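Local coordinates for protein nitroreductase (Desulfitobacterium hafniense, PDB 3PXV) that binds flavin mononucleotide as a member of the nitroreductase family and probably works as an FMN-dependent oxidoreductase, at residues Gln38-Met43 with Cys113-Gln118; Thr119-Ala124 with Ile129-Cys134; Gly135-Ala140 with Gly163-Leu168. One frame throughout, in Å; residues are numbered along the deposited sequence.

Interaction 1. Residues Gln38-Met43 with Cys113-Gln118. With FMN (flavin mononucleotide), chain E.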
loop_
_atom_site.group_PDB
_atom_site.type_symbol
_atom_site.label_atom_id
_atom_site.label_comp_id
_atom_site.label_asym_id
_atom_site.label_seq_id
_atom_site.Cartn_x
_atom_site.Cartn_y
_atom_site.Cartn_z
ATOM N N GLN B 38 9.201 8.159 1.636
ATOM C CA GLN B 38 10.120 7.251 0.940
ATOM C C GLN B 38 9.328 6.136 0.232
ATOM O O GLN B 38 9.904 5.246 -0.418
ATOM C CB GLN B 38 11.168 6.676 1.910
ATOM C CG GLN B 38 12.137 7.726 2.468
ATOM C CD GLN B 38 12.899 7.299 3.727
ATOM O OE1 GLN B 38 12.476 6.415 4.480
ATOM N NE2 GLN B 38 14.020 7.976 3.979
ATOM N N ALA B 39 8.003 6.203 0.351
ATOM C CA ALA B 39 7.133 5.246 -0.315
ATOM C C ALA B 39 7.233 5.405 -1.834
ATOM O O ALA B 39 7.326 6.516 -2.342
ATOM C CB ALA B 39 5.668 5.448 0.138
ATOM N N PRO B 40 7.232 4.294 -2.564
ATOM C CA PRO B 40 7.219 4.440 -4.005
ATOM C C PRO B 40 5.810 4.761 -4.500
ATOM O O PRO B 40 4.828 4.460 -3.827
ATOM C CB PRO B 40 7.647 3.061 -4.510
ATOM C CG PRO B 40 7.244 2.123 -3.431
ATOM C CD PRO B 40 7.370 2.886 -2.143
ATOM N N SER B 41 5.740 5.367 -5.674
ATOM C CA SER B 41 4.477 5.694 -6.285
ATOM C C SER B 41 4.586 5.559 -7.802
ATOM O O SER B 41 5.645 5.872 -8.381
ATOM C CB SER B 41 4.092 7.122 -5.902
ATOM O OG SER B 41 4.963 8.052 -6.503
ATOM N N GLY B 42 3.520 5.076 -8.442
ATOM C CA GLY B 42 3.483 4.933 -9.919
ATOM C C GLY B 42 3.915 6.210 -10.631
ATOM O O GLY B 42 3.415 7.271 -10.308
HETATM N N MSE B 43 4.845 6.104 -11.588
HETATM C CA MSE B 43 5.449 7.264 -12.299
HETATM C C MSE B 43 6.119 8.269 -11.324
HETATM O O MSE B 43 6.380 9.387 -11.714
HETATM C CB MSE B 43 4.416 8.061 -13.100
HETATM C CG MSE B 43 3.474 7.280 -14.016
HETATM SE SE MSE B 43 4.186 6.793 -15.746
HETATM C CE MSE B 43 5.588 5.536 -15.218
ATOM N N CYS B 113 -1.629 5.328 -2.424
ATOM C CA CYS B 113 -2.084 5.704 -1.105
ATOM C C CYS B 113 -1.866 4.579 -0.110
ATOM O O CYS B 113 -1.374 4.829 1.005
ATOM C CB CYS B 113 -3.559 6.141 -1.107
ATOM S SG CYS B 113 -4.193 6.588 0.559
ATOM N N GLY B 114 -2.225 3.355 -0.511
ATOM C CA GLY B 114 -2.068 2.172 0.338
ATOM C C GLY B 114 -0.608 1.841 0.577
ATOM O O GLY B 114 -0.231 1.406 1.649
ATOM N N ILE B 115 0.215 2.060 -0.450
ATOM C CA ILE B 115 1.646 1.847 -0.335
ATOM C C ILE B 115 2.210 2.739 0.740
ATOM O O ILE B 115 3.029 2.310 1.535
ATOM C CB ILE B 115 2.345 2.144 -1.643
ATOM C CG1 ILE B 115 2.003 1.032 -2.643
ATOM C CG2 ILE B 115 3.862 2.274 -1.421
ATOM C CD1 ILE B 115 2.626 1.168 -4.027
ATOM N N LEU B 116 1.770 3.992 0.778
ATOM C CA LEU B 116 2.297 4.913 1.758
ATOM C C LEU B 116 1.754 4.627 3.171
ATOM O O LEU B 116 2.515 4.700 4.157
ATOM C CB LEU B 116 2.031 6.336 1.309
ATOM C CG LEU B 116 2.489 7.531 2.157
ATOM C CD1 LEU B 116 2.746 8.719 1.271
ATOM C CD2 LEU B 116 1.446 7.856 3.250
ATOM N N CYS B 117 0.461 4.297 3.282
ATOM C CA CYS B 117 -0.114 4.038 4.598
ATOM C C CYS B 117 0.531 2.837 5.255
ATOM O O CYS B 117 0.757 2.859 6.453
ATOM C CB CYS B 117 -1.641 3.950 4.555
ATOM S SG CYS B 117 -2.334 5.614 4.252
ATOM N N GLN B 118 0.850 1.802 4.475
ATOM C CA GLN B 118 1.549 0.617 5.013
ATOM C C GLN B 118 2.962 1.021 5.429
ATOM O O GLN B 118 3.448 0.587 6.465
ATOM C CB GLN B 118 1.558 -0.553 4.013
ATOM C CG GLN B 118 2.297 -1.804 4.458
ATOM C CD GLN B 118 1.720 -2.498 5.689
ATOM O OE1 GLN B 118 0.935 -1.933 6.411
ATOM N NE2 GLN B 118 2.138 -3.735 5.934
HETATM N N1 FMN E . 8.064 0.994 -12.866
HETATM C C2 FMN E . 8.227 0.326 -14.075
HETATM O O2 FMN E . 9.336 0.326 -14.638
HETATM N N3 FMN E . 7.144 -0.338 -14.638
HETATM C C4 FMN E . 5.911 -0.313 -13.984
HETATM O O4 FMN E . 4.966 -0.916 -14.515
HETATM C C4A FMN E . 5.758 0.378 -12.748
HETATM N N5 FMN E . 4.554 0.421 -12.061
HETATM C C5A FMN E . 4.504 0.874 -10.742
HETATM C C6 FMN E . 3.348 0.680 -9.978
HETATM C C7 FMN E . 3.257 1.112 -8.651
HETATM C C7M FMN E . 2.012 0.890 -7.846
HETATM C C8 FMN E . 4.345 1.749 -8.102
HETATM C C8M FMN E . 4.299 2.222 -6.696
HETATM C C9 FMN E . 5.510 1.951 -8.858
HETATM C C9A FMN E . 5.613 1.520 -10.180
HETATM N N10 FMN E . 6.768 1.719 -10.980
HETATM C C10 FMN E . 6.866 1.036 -12.198
HETATM C "C1'" FMN E . 8.038 2.261 -10.408
HETATM C "C2'" FMN E . 8.008 3.753 -10.108
HETATM O "O2'" FMN E . 8.489 4.454 -11.230
HETATM C "C3'" FMN E . 8.915 4.069 -8.897
HETATM O "O3'" FMN E . 8.350 3.606 -7.672
HETATM C "C4'" FMN E . 9.175 5.564 -8.783
HETATM O "O4'" FMN E . 9.876 6.001 -9.935
HETATM C "C5'" FMN E . 9.928 5.919 -7.493
HETATM O "O5'" FMN E . 11.236 5.417 -7.584
HETATM P P FMN E . 11.797 4.414 -6.524
HETATM O O1P FMN E . 13.071 3.910 -7.167
HETATM O O2P FMN E . 10.904 3.209 -6.371
HETATM O O3P FMN E . 12.044 5.174 -5.233
#
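Ala39 and Leu116 bring their CA atoms within 5.3 Å of each other where the irregular loop 38-43 runs past one side of helix 106-126, an element of the FMN-dependent nitroreductase-like fold. No hydrogen bond joins the two segments, and the contact is apolar and buried. The methyl of Ala39 points at the helix and rests against it, CB lying 3.9 Å from Leu116 CB and 4.0 Å from Ile115 CG2. One residue on, the ring of Pro40 and the side chain of Ile115 cross at about a right angle. Ile115 CG2, anti to its own backbone nitrogen, touches Pro40 CD at 3.6 Å and lies 3.4 Å from Pro40 O. The other branch is extended and sends CD1 to the dimethyl end of a flavin that also bonds to Tyr91, Arg13 and His178 of the second subunit, so this contact walls a pocket shared between subunits. An alanine at Ile115 would remove both branches and would probably open a gap between the Pro40 ring and the flavin methyl C8M. Gly42 N hydrogen-bonds to Asp112 OD1 of the same helix. Ile115 CD1 approaches FMN C8M to 3.3 Å, while Pro40 CB meets FMN O3' at 3.3 Å.

Interaction 2. Residues Thr119-Ala124 with Ile129-Cys134; sequences TIALAA and IANIMC. With FMN (flavin mononucleotide), chain F.
Ala124 and Ile129 close a helix-turn-strand connection that lays strand 130-133 back along helix 106-126. Their backbone hydrogen bond, Ile129 N to Ala124 O, measures 2.8 Å, the donor standing above the carbonyl plane. Asn131 ND2 bonds to Thr125 OG1, which ties the amide to the helix, and within its own segment to Ile129 O, 3.2 Å away. The latter bond is fairly straight (162°) and lies in both the amide plane and the carbonyl plane; the two partners together should keep the amide from turning. With chi1 at 58°, CG sits between the backbone nitrogen and carbonyl carbon, and OD1 comes within 3.3 Å of Ala121 CB. Apolar contacts complete the interface. Ala124 CB packs 4.0 Å from Ile129 CB, and Ala121 CB lies 4.0 Å from the selenium, SE, of selenomethionine Met133. Bent at chi2 and chi3, that side chain brings SE to the helix while its CB lies 3.4 Å from C8 of the flavin; Ile132, Met133 and Cys134 all line the FMN pocket. Helix and strand run nearly antiparallel (166°), their axes 8.0 Å apart; strand 161-169 pairs with strand 130-133, and helix 26-36 packs on both Ile120 and Ile129.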
loop_
_atom_site.group_PDB
_atom_site.type_symbol
_atom_site.label_atom_id
_atom_site.label_comp_id
_atom_site.label_asym_id
_atom_site.label_seq_id
_atom_site.Cartn_x
_atom_site.Cartn_y
_atom_site.Cartn_z
ATOM N N THR B 119 3.620 1.871 4.652
ATOM C CA THR B 119 4.963 2.313 5.037
ATOM C C THR B 119 4.914 3.021 6.401
ATOM O O THR B 119 5.765 2.791 7.273
ATOM C CB THR B 119 5.547 3.215 4.005
ATOM O OG1 THR B 119 5.541 2.533 2.748
ATOM C CG2 THR B 119 6.974 3.614 4.390
ATOM N N ILE B 120 3.890 3.850 6.602
ATOM C CA ILE B 120 3.686 4.494 7.893
ATOM C C ILE B 120 3.500 3.439 9.000
ATOM O O ILE B 120 4.191 3.474 10.030
ATOM C CB ILE B 120 2.428 5.420 7.903
ATOM C CG1 ILE B 120 2.630 6.601 6.954
ATOM C CG2 ILE B 120 2.131 5.870 9.344
ATOM C CD1 ILE B 120 1.469 7.567 6.845
ATOM N N ALA B 121 2.577 2.502 8.779
ATOM C CA ALA B 121 2.243 1.529 9.812
ATOM C C ALA B 121 3.459 0.706 10.199
ATOM O O ALA B 121 3.710 0.488 11.392
ATOM C CB ALA B 121 1.062 0.622 9.375
ATOM N N LEU B 122 4.229 0.268 9.206
ATOM C CA LEU B 122 5.424 -0.526 9.502
ATOM C C LEU B 122 6.474 0.322 10.211
ATOM O O LEU B 122 7.096 -0.126 11.192
ATOM C CB LEU B 122 5.990 -1.220 8.242
ATOM C CG LEU B 122 5.053 -2.260 7.621
ATOM C CD1 LEU B 122 5.706 -2.934 6.442
ATOM C CD2 LEU B 122 4.611 -3.316 8.632
ATOM N N ALA B 123 6.667 1.556 9.748
ATOM C CA ALA B 123 7.635 2.442 10.426
ATOM C C ALA B 123 7.225 2.682 11.889
ATOM O O ALA B 123 8.043 2.614 12.788
ATOM C CB ALA B 123 7.815 3.757 9.665
ATOM N N ALA B 124 5.945 2.926 12.126
ATOM C CA ALA B 124 5.469 3.178 13.481
ATOM C C ALA B 124 5.683 1.947 14.358
ATOM O O ALA B 124 6.149 2.036 15.512
ATOM C CB ALA B 124 4.006 3.568 13.456
ATOM N N ILE B 129 5.509 2.392 18.220
ATOM C CA ILE B 129 4.299 3.222 18.161
ATOM C C ILE B 129 3.115 2.415 17.594
ATOM O O ILE B 129 3.135 1.983 16.436
ATOM C CB ILE B 129 4.501 4.475 17.291
ATOM C CG1 ILE B 129 5.643 5.344 17.835
ATOM C CG2 ILE B 129 3.215 5.278 17.196
ATOM C CD1 ILE B 129 5.513 5.692 19.320
ATOM N N ALA B 130 2.082 2.247 18.412
ATOM C CA ALA B 130 0.882 1.545 18.015
ATOM C C ALA B 130 0.163 2.356 16.952
ATOM O O ALA B 130 0.217 3.588 16.940
ATOM C CB ALA B 130 -0.029 1.318 19.229
ATOM N N ASN B 131 -0.536 1.662 16.065
ATOM C CA ASN B 131 -1.206 2.315 14.954
ATOM C C ASN B 131 -2.394 1.524 14.404
ATOM O O ASN B 131 -2.598 0.351 14.737
ATOM C CB ASN B 131 -0.201 2.511 13.823
ATOM C CG ASN B 131 0.408 1.206 13.349
ATOM O OD1 ASN B 131 -0.147 0.552 12.462
ATOM N ND2 ASN B 131 1.529 0.783 13.978
ATOM N N ILE B 132 -3.173 2.190 13.556
ATOM C CA ILE B 132 -4.264 1.563 12.851
ATOM C C ILE B 132 -4.644 2.419 11.640
ATOM O O ILE B 132 -4.725 3.650 11.765
ATOM C CB ILE B 132 -5.522 1.371 13.738
ATOM C CG1 ILE B 132 -6.542 0.514 13.002
ATOM C CG2 ILE B 132 -6.192 2.737 14.110
ATOM C CD1 ILE B 132 -7.814 0.229 13.801
HETATM N N MSE B 133 -4.867 1.765 10.485
HETATM C CA MSE B 133 -5.388 2.431 9.283
HETATM C C MSE B 133 -6.851 2.771 9.569
HETATM O O MSE B 133 -7.615 1.944 10.069
HETATM C CB MSE B 133 -5.302 1.534 8.039
HETATM C CG MSE B 133 -4.182 1.882 7.034
HETATM SE SE MSE B 133 -2.442 1.467 7.635
HETATM C CE MSE B 133 -2.210 -0.146 6.679
ATOM N N CYS B 134 -7.265 3.988 9.271
ATOM C CA CYS B 134 -8.618 4.348 9.593
ATOM C C CYS B 134 -9.217 5.067 8.438
ATOM O O CYS B 134 -8.906 6.205 8.191
ATOM C CB CYS B 134 -8.633 5.196 10.840
ATOM S SG CYS B 134 -10.221 5.712 11.341
HETATM N N1 FMN F . -10.200 -0.599 11.392
HETATM C C2 FMN F . -11.047 0.210 12.125
HETATM O O2 FMN F . -11.338 -0.038 13.293
HETATM N N3 FMN F . -11.582 1.323 11.539
HETATM C C4 FMN F . -11.306 1.656 10.236
HETATM O O4 FMN F . -11.827 2.662 9.777
HETATM C C4A FMN F . -10.450 0.839 9.496
HETATM N N5 FMN F . -10.135 1.127 8.198
HETATM C C5A FMN F . -9.102 0.473 7.575
HETATM C C6 FMN F . -8.625 0.956 6.353
HETATM C C7 FMN F . -7.578 0.323 5.697
HETATM C C7M FMN F . -7.104 0.875 4.408
HETATM C C8 FMN F . -7.010 -0.807 6.264
HETATM C C8M FMN F . -5.888 -1.530 5.612
HETATM C C9 FMN F . -7.480 -1.294 7.489
HETATM C C9A FMN F . -8.539 -0.650 8.157
HETATM N N10 FMN F . -9.040 -1.105 9.365
HETATM C C10 FMN F . -9.894 -0.296 10.086
HETATM C "C1'" FMN F . -8.231 -2.109 10.133
HETATM C "C2'" FMN F . -8.588 -3.511 9.671
HETATM O "O2'" FMN F . -9.811 -3.878 10.277
HETATM C "C3'" FMN F . -7.454 -4.466 10.036
HETATM O "O3'" FMN F . -6.259 -4.107 9.375
HETATM C "C4'" FMN F . -7.816 -5.886 9.636
HETATM O "O4'" FMN F . -8.928 -6.241 10.398
HETATM C "C5'" FMN F . -6.675 -6.875 9.877
HETATM O "O5'" FMN F . -6.290 -6.847 11.238
HETATM P P FMN F . -4.815 -6.386 11.674
HETATM O O1P FMN F . -4.810 -6.301 13.166
HETATM O O2P FMN F . -4.432 -5.009 11.099
HETATM O O3P FMN F . -3.921 -7.478 11.190
#

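Interaction 3. Residues Gly135-Ala140 with Gly163-Leu168. With FMN (flavin mononucleotide), chain F.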
loop_
_atom_site.group_PDB
_atom_site.type_symbol
_atom_site.label_atom_id
_atom_site.label_comp_id
_atom_site.label_asym_id
_atom_site.label_seq_id
_atom_site.Cartn_x
_atom_site.Cartn_y
_atom_site.Cartn_z
ATOM N N GLY B 135 -10.085 4.379 7.720
ATOM C CA GLY B 135 -10.784 4.963 6.589
ATOM C C GLY B 135 -11.944 5.815 7.061
ATOM O O GLY B 135 -12.474 6.631 6.282
ATOM N N TYR B 136 -12.334 5.620 8.331
ATOM C CA TYR B 136 -13.462 6.342 8.917
ATOM C C TYR B 136 -13.199 7.833 9.116
ATOM O O TYR B 136 -14.141 8.618 9.174
ATOM C CB TYR B 136 -13.993 5.682 10.210
ATOM C CG TYR B 136 -14.960 4.519 10.017
ATOM C CD1 TYR B 136 -15.884 4.491 8.973
ATOM C CD2 TYR B 136 -15.023 3.498 10.953
ATOM C CE1 TYR B 136 -16.781 3.443 8.836
ATOM C CE2 TYR B 136 -15.923 2.460 10.835
ATOM C CZ TYR B 136 -16.807 2.434 9.785
ATOM O OH TYR B 136 -17.689 1.383 9.693
ATOM N N THR B 137 -11.933 8.235 9.190
ATOM C CA THR B 137 -11.619 9.665 9.257
ATOM C C THR B 137 -12.294 10.332 8.060
ATOM O O THR B 137 -12.661 11.503 8.130
ATOM C CB THR B 137 -10.099 9.944 9.135
ATOM O OG1 THR B 137 -9.382 9.124 10.053
ATOM C CG2 THR B 137 -9.787 11.423 9.380
ATOM N N GLY B 138 -12.428 9.575 6.962
ATOM C CA GLY B 138 -13.061 10.052 5.742
ATOM C C GLY B 138 -14.501 10.524 5.873
ATOM O O GLY B 138 -14.991 11.268 5.035
ATOM N N LEU B 139 -15.179 10.069 6.918
ATOM C CA LEU B 139 -16.565 10.435 7.162
ATOM C C LEU B 139 -16.717 11.921 7.540
ATOM O O LEU B 139 -17.789 12.494 7.403
ATOM C CB LEU B 139 -17.169 9.532 8.243
ATOM C CG LEU B 139 -17.356 8.059 7.904
ATOM C CD1 LEU B 139 -17.801 7.239 9.151
ATOM C CD2 LEU B 139 -18.355 7.906 6.771
ATOM N N ALA B 140 -15.628 12.556 7.968
ATOM C CA ALA B 140 -15.652 13.978 8.301
ATOM C C ALA B 140 -15.952 14.848 7.068
ATOM O O ALA B 140 -16.429 15.964 7.204
ATOM C CB ALA B 140 -14.338 14.382 8.920
ATOM N N GLY B 163 -7.822 10.215 1.373
ATOM C CA GLY B 163 -7.365 8.934 0.836
ATOM C C GLY B 163 -7.427 7.875 1.906
ATOM O O GLY B 163 -8.120 6.872 1.754
ATOM N N CYS B 164 -6.694 8.097 2.985
ATOM C CA CYS B 164 -6.731 7.198 4.122
ATOM C C CYS B 164 -6.030 7.891 5.272
ATOM O O CYS B 164 -5.577 9.024 5.133
ATOM C CB CYS B 164 -6.085 5.858 3.794
ATOM S SG CYS B 164 -6.498 4.556 4.960
ATOM N N SER B 165 -5.980 7.252 6.425
ATOM C CA SER B 165 -5.302 7.857 7.564
ATOM C C SER B 165 -4.734 6.774 8.396
ATOM O O SER B 165 -5.177 5.664 8.299
ATOM C CB SER B 165 -6.290 8.667 8.411
ATOM O OG SER B 165 -7.258 7.827 9.028
ATOM N N VAL B 166 -3.741 7.089 9.204
ATOM C CA VAL B 166 -3.168 6.113 10.121
ATOM C C VAL B 166 -3.139 6.753 11.475
ATOM O O VAL B 166 -2.499 7.769 11.633
ATOM C CB VAL B 166 -1.736 5.716 9.776
ATOM C CG1 VAL B 166 -1.287 4.627 10.756
ATOM C CG2 VAL B 166 -1.640 5.233 8.317
ATOM N N LEU B 167 -3.810 6.150 12.456
ATOM C CA LEU B 167 -3.839 6.699 13.809
ATOM C C LEU B 167 -2.582 6.216 14.526
ATOM O O LEU B 167 -2.129 5.091 14.268
ATOM C CB LEU B 167 -5.092 6.275 14.566
ATOM C CG LEU B 167 -6.426 6.418 13.829
ATOM C CD1 LEU B 167 -7.530 5.785 14.660
ATOM C CD2 LEU B 167 -6.726 7.905 13.513
ATOM N N LEU B 168 -2.040 7.050 15.421
ATOM C CA LEU B 168 -0.809 6.737 16.103
ATOM C C LEU B 168 -0.857 7.052 17.590
ATOM O O LEU B 168 -1.450 8.040 18.008
ATOM C CB LEU B 168 0.337 7.530 15.483
ATOM C CG LEU B 168 0.607 7.437 13.968
ATOM C CD1 LEU B 168 1.684 8.411 13.581
ATOM C CD2 LEU B 168 0.957 6.021 13.503
HETATM N N1 FMN F . -10.200 -0.599 11.392
HETATM C C2 FMN F . -11.047 0.210 12.125
HETATM O O2 FMN F . -11.338 -0.038 13.293
HETATM N N3 FMN F . -11.582 1.323 11.539
HETATM C C4 FMN F . -11.306 1.656 10.236
HETATM O O4 FMN F . -11.827 2.662 9.777
HETATM C C4A FMN F . -10.450 0.839 9.496
HETATM N N5 FMN F . -10.135 1.127 8.198
HETATM C C5A FMN F . -9.102 0.473 7.575
HETATM C C6 FMN F . -8.625 0.956 6.353
HETATM C C7 FMN F . -7.578 0.323 5.697
HETATM C C7M FMN F . -7.104 0.875 4.408
HETATM C C8 FMN F . -7.010 -0.807 6.264
HETATM C C8M FMN F . -5.888 -1.530 5.612
HETATM C C9 FMN F . -7.480 -1.294 7.489
HETATM C C9A FMN F . -8.539 -0.650 8.157
HETATM N N10 FMN F . -9.040 -1.105 9.365
HETATM C C10 FMN F . -9.894 -0.296 10.086
HETATM C "C1'" FMN F . -8.231 -2.109 10.133
HETATM C "C2'" FMN F . -8.588 -3.511 9.671
HETATM O "O2'" FMN F . -9.811 -3.878 10.277
HETATM C "C3'" FMN F . -7.454 -4.466 10.036
HETATM O "O3'" FMN F . -6.259 -4.107 9.375
HETATM C "C4'" FMN F . -7.816 -5.886 9.636
HETATM O "O4'" FMN F . -8.928 -6.241 10.398
HETATM C "C5'" FMN F . -6.675 -6.875 9.877
HETATM O "O5'" FMN F . -6.290 -6.847 11.238
HETATM P P FMN F . -4.815 -6.386 11.674
HETATM O O1P FMN F . -4.810 -6.301 13.166
HETATM O O2P FMN F . -4.432 -5.009 11.099
HETATM O O3P FMN F . -3.921 -7.478 11.190
#
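Ser165 OG meets two groups of the turn after strand 130-133: Thr137 OG1, 2.7 Å away, and Cys134 O, with which it is hydrogen-bonded. The Thr137 hydroxyl may bond to Ser165 OG or, as a weak alternative, to Cys134 O, so two buried hydroxyls and one carbonyl gather in a compact polar cluster. With chi1 at 66°, Ser165 OG is swung between its backbone nitrogen and carbonyl carbon, which sets it beside Thr137 OG1; Thr137 keeps CG2 anti to its backbone nitrogen and turns OG1 to the strand. The cluster joins the short 3-10 segment 136-138 to strand 161-169, next to a classic beta bulge where Gly163 and Cys164 both face Val99. Thr137 is further packed by Met62 of helix 56-72 and by Phe90.

The flavin lies beside this junction. Its O4 accepts two weak hydrogen bonds, from Gly135 N at 3.2 Å and from Tyr136 N at 3.3 Å, while the Tyr136 ring approaches the same oxygen obliquely, CD2 to O4 measuring 3.5 Å. Cys164 meets the other end of the isoalloxazine, its SG standing 3.8 Å from FMN C7M. Two weak N-H contacts on one carbonyl oxygen would tend, modestly, to polarise C4=O, consistent with a setting that eases negative charge on the flavin upon reduction; the serine-threonine cluster lies in the same turn and is likely to steady it.

How the interactions relate
All three contacts are buried, yet they sit at different distances from the chain centre. Interactions 2 and 3 lie near it, their centres about 7 and 5 Å away; they use neighbouring strands of one sheet, 130-133 and 161-169, and touch the same flavin. Interaction 1 is farther out, its centre about 13 Å away, and meets the other flavin. Helix 106-126 serves both interaction 1 and interaction 2, and selenomethionine Met133 of interaction 2 reaches interaction 1, its SE 3.7 Å from Cys117 O. The chemistry changes accordingly: apolar where the loop packs on the helix near the second subunit, which interaction 2 also touches, mixed between helix and strand, and mainly polar where a loop meets the sheet.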